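Local atomic coordinates of tail fiber protein (Acinetobacter phage AM24, PDB entry 5W5P), a protein that probably recognises and degrades the capsular polysaccharide of its Acinetobacter host as a trimeric phage tailspike. Residues 450-455 with 604-610; 476-482 with 533-537. All blocks are in the same frame, centred on the assembly; numbering follows the deposited sequence.

Contact 1 of 2, residues 450-455 with 604-610; sequences RVTFDL and TMTIYSL
T452 and I607 form an antiparallel hydrogen-bonded pair and send their side chains out from the same face of the sheet. I607 N reaches T452 O at 2.8 Å, and T452 N returns a bond to I607 O. The methyl CG2 of T452 packs on I607 CB at 3.6 Å; the first torsion (chi1 177°) sets OG1 anti to the backbone N and turns it to K444 N of the second subunit. I607 extends CD1 along the same face to D454 CB, 4.1 Å away. D454 itself pairs with M605 through two backbone bonds, while its OD1 accepts from L455 N and its OD2 forms a salt bridge with R438 of the second subunit. The other face carries V451, F453, T606 and Y608. The F453 ring runs alongside T606, with CE2 3.4 Å from T606 OG1 and CZ 3.9 Å from T606 CG2. T606 holds OG1 beside its backbone N (chi1 -54°), which brings both branches against the ring. Further along, V451 CG2 meets Y608 CD1 at 3.9 Å. Past the last strand pair, R450 O accepts S609 N at 3.0 Å, and the aliphatic part of R450 touches L610, CD to CD1 3.7 Å, before the guanidinium passes on to L395 O of the second subunit. Within this chain, strand 451-461 is an outermost strand of the five-stranded antiparallel sheet; 598-608 separates it from 492-503, where D495 is hydrogen-bonded to the Y608 hydroxyl. Loop residues A617 and I620 and strand 621-622 cover the T452-I607 face, whereas V451 packs on T604 of the third subunit.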
loop_
_atom_site.group_PDB
_atom_site.type_symbol
_atom_site.label_atom_id
_atom_site.label_comp_id
_atom_site.label_asym_id
_atom_site.label_seq_id
_atom_site.Cartn_x
_atom_site.Cartn_y
_atom_site.Cartn_z
ATOM N N ARG A 450 11.673 1.939 26.488
ATOM C CA ARG A 450 13.028 2.490 26.451
ATOM C C ARG A 450 14.081 1.428 26.760
ATOM O O ARG A 450 15.127 1.726 27.343
ATOM C CB ARG A 450 13.167 3.690 27.398
ATOM C CG ARG A 450 12.343 4.898 26.978
ATOM C CD ARG A 450 12.018 5.789 28.159
ATOM N NE ARG A 450 10.948 6.728 27.845
ATOM C CZ ARG A 450 11.057 8.050 27.935
ATOM N NH1 ARG A 450 12.191 8.607 28.336
ATOM N NH2 ARG A 450 10.024 8.820 27.621
ATOM N N VAL A 451 13.809 0.182 26.372
ATOM C CA VAL A 451 14.752 -0.922 26.510
ATOM C C VAL A 451 15.387 -1.176 25.152
ATOM O O VAL A 451 14.681 -1.277 24.138
ATOM C CB VAL A 451 14.050 -2.187 27.034
ATOM C CG1 VAL A 451 15.000 -3.370 27.023
ATOM C CG2 VAL A 451 13.491 -1.952 28.437
ATOM N N THR A 452 16.717 -1.270 25.123
ATOM C CA THR A 452 17.453 -1.501 23.887
ATOM C C THR A 452 18.468 -2.618 24.094
ATOM O O THR A 452 19.017 -2.791 25.186
ATOM C CB THR A 452 18.162 -0.220 23.392
ATOM O OG1 THR A 452 18.925 -0.507 22.212
ATOM C CG2 THR A 452 19.087 0.342 24.466
ATOM N N PHE A 453 18.709 -3.377 23.029
ATOM C CA PHE A 453 19.585 -4.536 23.069
ATOM C C PHE A 453 20.847 -4.276 22.257
ATOM O O PHE A 453 20.818 -3.590 21.232
ATOM C CB PHE A 453 18.875 -5.785 22.537
ATOM C CG PHE A 453 17.831 -6.320 23.466
ATOM C CD1 PHE A 453 16.601 -5.694 23.579
ATOM C CD2 PHE A 453 18.081 -7.444 24.236
ATOM C CE1 PHE A 453 15.638 -6.179 24.439
ATOM C CE2 PHE A 453 17.116 -7.940 25.102
ATOM C CZ PHE A 453 15.894 -7.306 25.204
ATOM N N ASP A 454 21.960 -4.821 22.739
ATOM C CA ASP A 454 23.239 -4.698 22.061
ATOM C C ASP A 454 23.962 -6.030 22.148
ATOM O O ASP A 454 23.572 -6.923 22.902
ATOM C CB ASP A 454 24.099 -3.580 22.660
ATOM C CG ASP A 454 24.901 -2.840 21.609
ATOM O OD1 ASP A 454 25.351 -3.486 20.640
ATOM O OD2 ASP A 454 25.080 -1.615 21.754
ATOM N N LEU A 455 25.029 -6.161 21.366
ATOM C CA LEU A 455 25.728 -7.431 21.273
ATOM C C LEU A 455 27.083 -7.213 20.614
ATOM O O LEU A 455 27.274 -6.258 19.855
ATOM C CB LEU A 455 24.905 -8.470 20.495
ATOM C CG LEU A 455 24.851 -8.409 18.965
ATOM C CD1 LEU A 455 24.305 -9.714 18.398
ATOM C CD2 LEU A 455 24.007 -7.239 18.498
ATOM N N THR A 604 25.752 -10.299 25.003
ATOM C CA THR A 604 24.466 -9.706 24.647
ATOM C C THR A 604 23.988 -8.862 25.820
ATOM O O THR A 604 23.862 -9.369 26.940
ATOM C CB THR A 604 23.426 -10.778 24.299
ATOM O OG1 THR A 604 23.878 -11.541 23.175
ATOM C CG2 THR A 604 22.099 -10.126 23.941
HETATM N N MSE A 605 23.723 -7.586 25.566
HETATM C CA MSE A 605 23.307 -6.674 26.625
HETATM C C MSE A 605 21.831 -6.292 26.525
HETATM O O MSE A 605 21.288 -6.160 25.431
HETATM C CB MSE A 605 24.173 -5.413 26.602
HETATM C CG MSE A 605 25.642 -5.673 26.926
HETATM SE SE MSE A 605 26.704 -4.037 27.116
HETATM C CE MSE A 605 25.805 -3.291 28.683
ATOM N N THR A 606 21.194 -6.137 27.683
ATOM C CA THR A 606 19.826 -5.634 27.810
ATOM C C THR A 606 19.921 -4.298 28.542
ATOM O O THR A 606 20.102 -4.273 29.762
ATOM C CB THR A 606 18.935 -6.621 28.575
ATOM O OG1 THR A 606 18.987 -7.917 27.962
ATOM C CG2 THR A 606 17.491 -6.138 28.608
ATOM N N ILE A 607 19.808 -3.188 27.813
ATOM C CA ILE A 607 20.016 -1.854 28.376
ATOM C C ILE A 607 18.671 -1.237 28.739
ATOM O O ILE A 607 17.758 -1.177 27.906
ATOM C CB ILE A 607 20.785 -0.949 27.398
ATOM C CG1 ILE A 607 22.158 -1.548 27.084
ATOM C CG2 ILE A 607 20.916 0.464 27.962
ATOM C CD1 ILE A 607 22.628 -1.285 25.666
ATOM N N TYR A 608 18.553 -0.772 29.979
ATOM C CA TYR A 608 17.366 -0.070 30.459
ATOM C C TYR A 608 17.685 1.421 30.448
ATOM O O TYR A 608 18.393 1.921 31.326
ATOM C CB TYR A 608 16.971 -0.563 31.850
ATOM C CG TYR A 608 16.905 -2.072 31.949
ATOM C CD1 TYR A 608 15.758 -2.766 31.562
ATOM C CD2 TYR A 608 17.989 -2.803 32.411
ATOM C CE1 TYR A 608 15.697 -4.147 31.639
ATOM C CE2 TYR A 608 17.939 -4.179 32.493
ATOM C CZ TYR A 608 16.794 -4.849 32.109
ATOM O OH TYR A 608 16.752 -6.224 32.194
ATOM N N SER A 609 17.156 2.134 29.452
ATOM C CA SER A 609 17.573 3.509 29.210
ATOM C C SER A 609 16.837 4.534 30.061
ATOM O O SER A 609 17.287 5.683 30.127
ATOM C CB SER A 609 17.391 3.865 27.733
ATOM O OG SER A 609 17.765 2.781 26.904
ATOM N N LEU A 610 15.734 4.162 30.705
ATOM C CA LEU A 610 14.960 5.125 31.481
ATOM C C LEU A 610 15.840 5.803 32.518
ATOM O O LEU A 610 16.449 5.134 33.358
ATOM C CB LEU A 610 13.781 4.432 32.161
ATOM C CG LEU A 610 12.769 5.360 32.838
ATOM C CD1 LEU A 610 12.202 6.351 31.841
ATOM C CD2 LEU A 610 11.652 4.556 33.482
HETATM O O HOH W 1 14.144 1.467 30.654
#

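Contact 2 of 2, residues 476-482 with 533-537; sequences IDTNLIS and TDVYV
V535 and T478 point at each other from the two segments and overlap along their flanks, V535 CG2 lying 3.6 Å from T478 CB. The same methyl also meets I481 CG2 at 3.7 Å, where the two side chains run obliquely to one another. V535 can serve both because CG1 lies opposite the carbonyl carbon (chi1 -73°), which leaves CG2 between the backbone N and the carbonyl carbon, facing T478 and I481. Two residues on, V537 offers CG2 to the T478 methyl CG2 at 4.0 Å, and its CG1 makes a looser apolar contact with CD1 of the extended I476 side chain. The polar side of the contact is made by S482. Its OG donates to T533 O at 2.8 Å, approaching from above the carbonyl plane, 45° out of it. A water bridges the segments, donating to T478 OG1 and to S482 OG and accepting V535 N at 2.9 Å; the V535 amide is thereby satisfied through the water. T478 OG1 has a second partner in T576 O, and its torsion of 68° turns the hydroxyl toward the water while CG2 faces V537. Within 476-482, D477 OD1 accepts N479 N at 3.1 Å, from above its carboxylate plane. L519 and V521 of strand 509-523 complete the apolar cluster around I476, I481, V535 and V537. The D477-N479 bond defines an Asx turn, here leading from strand 470-477 into the weakly bonded helical turn that follows, about 479-482, and the apolar cluster is characteristic of the interior between two packed antiparallel sheets.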
loop_
_atom_site.group_PDB
_atom_site.type_symbol
_atom_site.label_atom_id
_atom_site.label_comp_id
_atom_site.label_asym_id
_atom_site.label_seq_id
_atom_site.Cartn_x
_atom_site.Cartn_y
_atom_site.Cartn_z
ATOM N N ILE A 476 33.376 -3.180 27.777
ATOM C CA ILE A 476 32.348 -2.227 27.393
ATOM C C ILE A 476 32.985 -0.847 27.317
ATOM O O ILE A 476 34.040 -0.587 27.905
ATOM C CB ILE A 476 31.155 -2.233 28.371
ATOM C CG1 ILE A 476 31.584 -1.705 29.739
ATOM C CG2 ILE A 476 30.569 -3.638 28.494
ATOM C CD1 ILE A 476 30.492 -1.764 30.781
ATOM N N ASP A 477 32.337 0.050 26.576
ATOM C CA ASP A 477 32.851 1.399 26.379
ATOM C C ASP A 477 31.784 2.427 26.721
ATOM O O ASP A 477 30.593 2.211 26.479
ATOM C CB ASP A 477 33.335 1.610 24.940
ATOM C CG ASP A 477 34.461 2.623 24.846
ATOM O OD1 ASP A 477 34.500 3.556 25.676
ATOM O OD2 ASP A 477 35.311 2.481 23.942
ATOM N N THR A 478 32.226 3.550 27.287
ATOM C CA THR A 478 31.344 4.649 27.665
ATOM C C THR A 478 31.607 5.909 26.850
ATOM O O THR A 478 31.025 6.960 27.148
ATOM C CB THR A 478 31.495 4.960 29.158
ATOM O OG1 THR A 478 32.799 5.504 29.408
ATOM C CG2 THR A 478 31.313 3.699 29.990
ATOM N N ASN A 479 32.463 5.827 25.827
ATOM C CA ASN A 479 32.900 7.024 25.116
ATOM C C ASN A 479 31.739 7.727 24.421
ATOM O O ASN A 479 31.720 8.958 24.325
ATOM C CB ASN A 479 33.991 6.662 24.107
ATOM C CG ASN A 479 33.479 5.784 22.974
ATOM O OD1 ASN A 479 32.746 4.822 23.202
ATOM N ND2 ASN A 479 33.861 6.117 21.744
ATOM N N LEU A 480 30.763 6.964 23.929
ATOM C CA LEU A 480 29.612 7.579 23.278
ATOM C C LEU A 480 28.609 8.123 24.288
ATOM O O LEU A 480 27.890 9.080 23.980
ATOM C CB LEU A 480 28.953 6.571 22.335
ATOM C CG LEU A 480 29.920 6.073 21.256
ATOM C CD1 LEU A 480 29.238 5.128 20.298
ATOM C CD2 LEU A 480 30.549 7.240 20.504
ATOM N N ILE A 481 28.549 7.543 25.491
ATOM C CA ILE A 481 27.760 8.143 26.564
ATOM C C ILE A 481 28.294 9.529 26.896
ATOM O O ILE A 481 27.533 10.498 27.007
ATOM C CB ILE A 481 27.753 7.236 27.807
ATOM C CG1 ILE A 481 27.148 5.872 27.483
ATOM C CG2 ILE A 481 26.977 7.892 28.936
ATOM C CD1 ILE A 481 27.090 4.947 28.688
ATOM N N SER A 482 29.616 9.642 27.063
ATOM C CA SER A 482 30.233 10.936 27.333
ATOM C C SER A 482 30.046 11.923 26.187
ATOM O O SER A 482 30.075 13.136 26.420
ATOM C CB SER A 482 31.725 10.761 27.619
ATOM O OG SER A 482 31.933 9.889 28.716
ATOM N N THR A 533 32.617 15.068 31.751
ATOM C CA THR A 533 31.924 14.200 30.808
ATOM C C THR A 533 32.099 12.722 31.130
ATOM O O THR A 533 31.342 11.898 30.605
ATOM C CB THR A 533 32.413 14.451 29.381
ATOM O OG1 THR A 533 33.807 14.129 29.290
ATOM C CG2 THR A 533 32.192 15.902 28.980
ATOM N N ASP A 534 33.082 12.369 31.957
ATOM C CA ASP A 534 33.298 10.971 32.304
ATOM C C ASP A 534 32.077 10.408 33.020
ATOM O O ASP A 534 31.461 11.077 33.852
ATOM C CB ASP A 534 34.535 10.819 33.196
ATOM C CG ASP A 534 35.802 11.353 32.547
ATOM O OD1 ASP A 534 35.845 11.463 31.304
ATOM O OD2 ASP A 534 36.762 11.659 33.285
ATOM N N VAL A 535 31.721 9.171 32.685
ATOM C CA VAL A 535 30.656 8.449 33.367
ATOM C C VAL A 535 31.231 7.142 33.898
ATOM O O VAL A 535 32.076 6.515 33.252
ATOM C CB VAL A 535 29.448 8.188 32.443
ATOM C CG1 VAL A 535 28.686 9.487 32.203
ATOM C CG2 VAL A 535 29.900 7.558 31.133
ATOM N N TYR A 536 30.770 6.735 35.073
ATOM C CA TYR A 536 31.369 5.625 35.794
ATOM C C TYR A 536 30.420 4.436 35.839
ATOM O O TYR A 536 29.196 4.591 35.789
ATOM C CB TYR A 536 31.762 6.064 37.206
ATOM C CG TYR A 536 32.469 7.402 37.214
ATOM C CD1 TYR A 536 33.818 7.497 36.886
ATOM C CD2 TYR A 536 31.787 8.572 37.531
ATOM C CE1 TYR A 536 34.474 8.717 36.883
ATOM C CE2 TYR A 536 32.436 9.799 37.528
ATOM C CZ TYR A 536 33.782 9.863 37.203
ATOM O OH TYR A 536 34.440 11.073 37.198
ATOM N N VAL A 537 31.005 3.242 35.924
ATOM C CA VAL A 537 30.271 1.986 35.896
ATOM C C VAL A 537 30.571 1.207 37.168
ATOM O O VAL A 537 31.724 1.134 37.608
ATOM C CB VAL A 537 30.635 1.145 34.652
ATOM C CG1 VAL A 537 30.013 -0.244 34.738
ATOM C CG2 VAL A 537 30.206 1.858 33.376
HETATM O O HOH W 2 33.265 8.101 30.417
#

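In the fold
After a small N-terminal antiparallel sheet the chain runs through a long region of parallel strands before entering the C-terminal part that holds both contacts. Strand 451-461 opens the larger loop, which contact 1 closes about 150 residues later on strand 598-608. Contact 2 is nested inside it: 476-482 leaves a second antiparallel sheet and is met, some 50 residues on, by 533-537. Counted within this chain, contact 1 joins neighbouring strands at one border of the five-stranded sheet; contact 2 ties the opposite border strand to the other sheet. Their centres lie about 15 Å apart, and the two contacts meet where M605 SE packs on I476 CG2 at 4.1 Å; both also reach the third subunit.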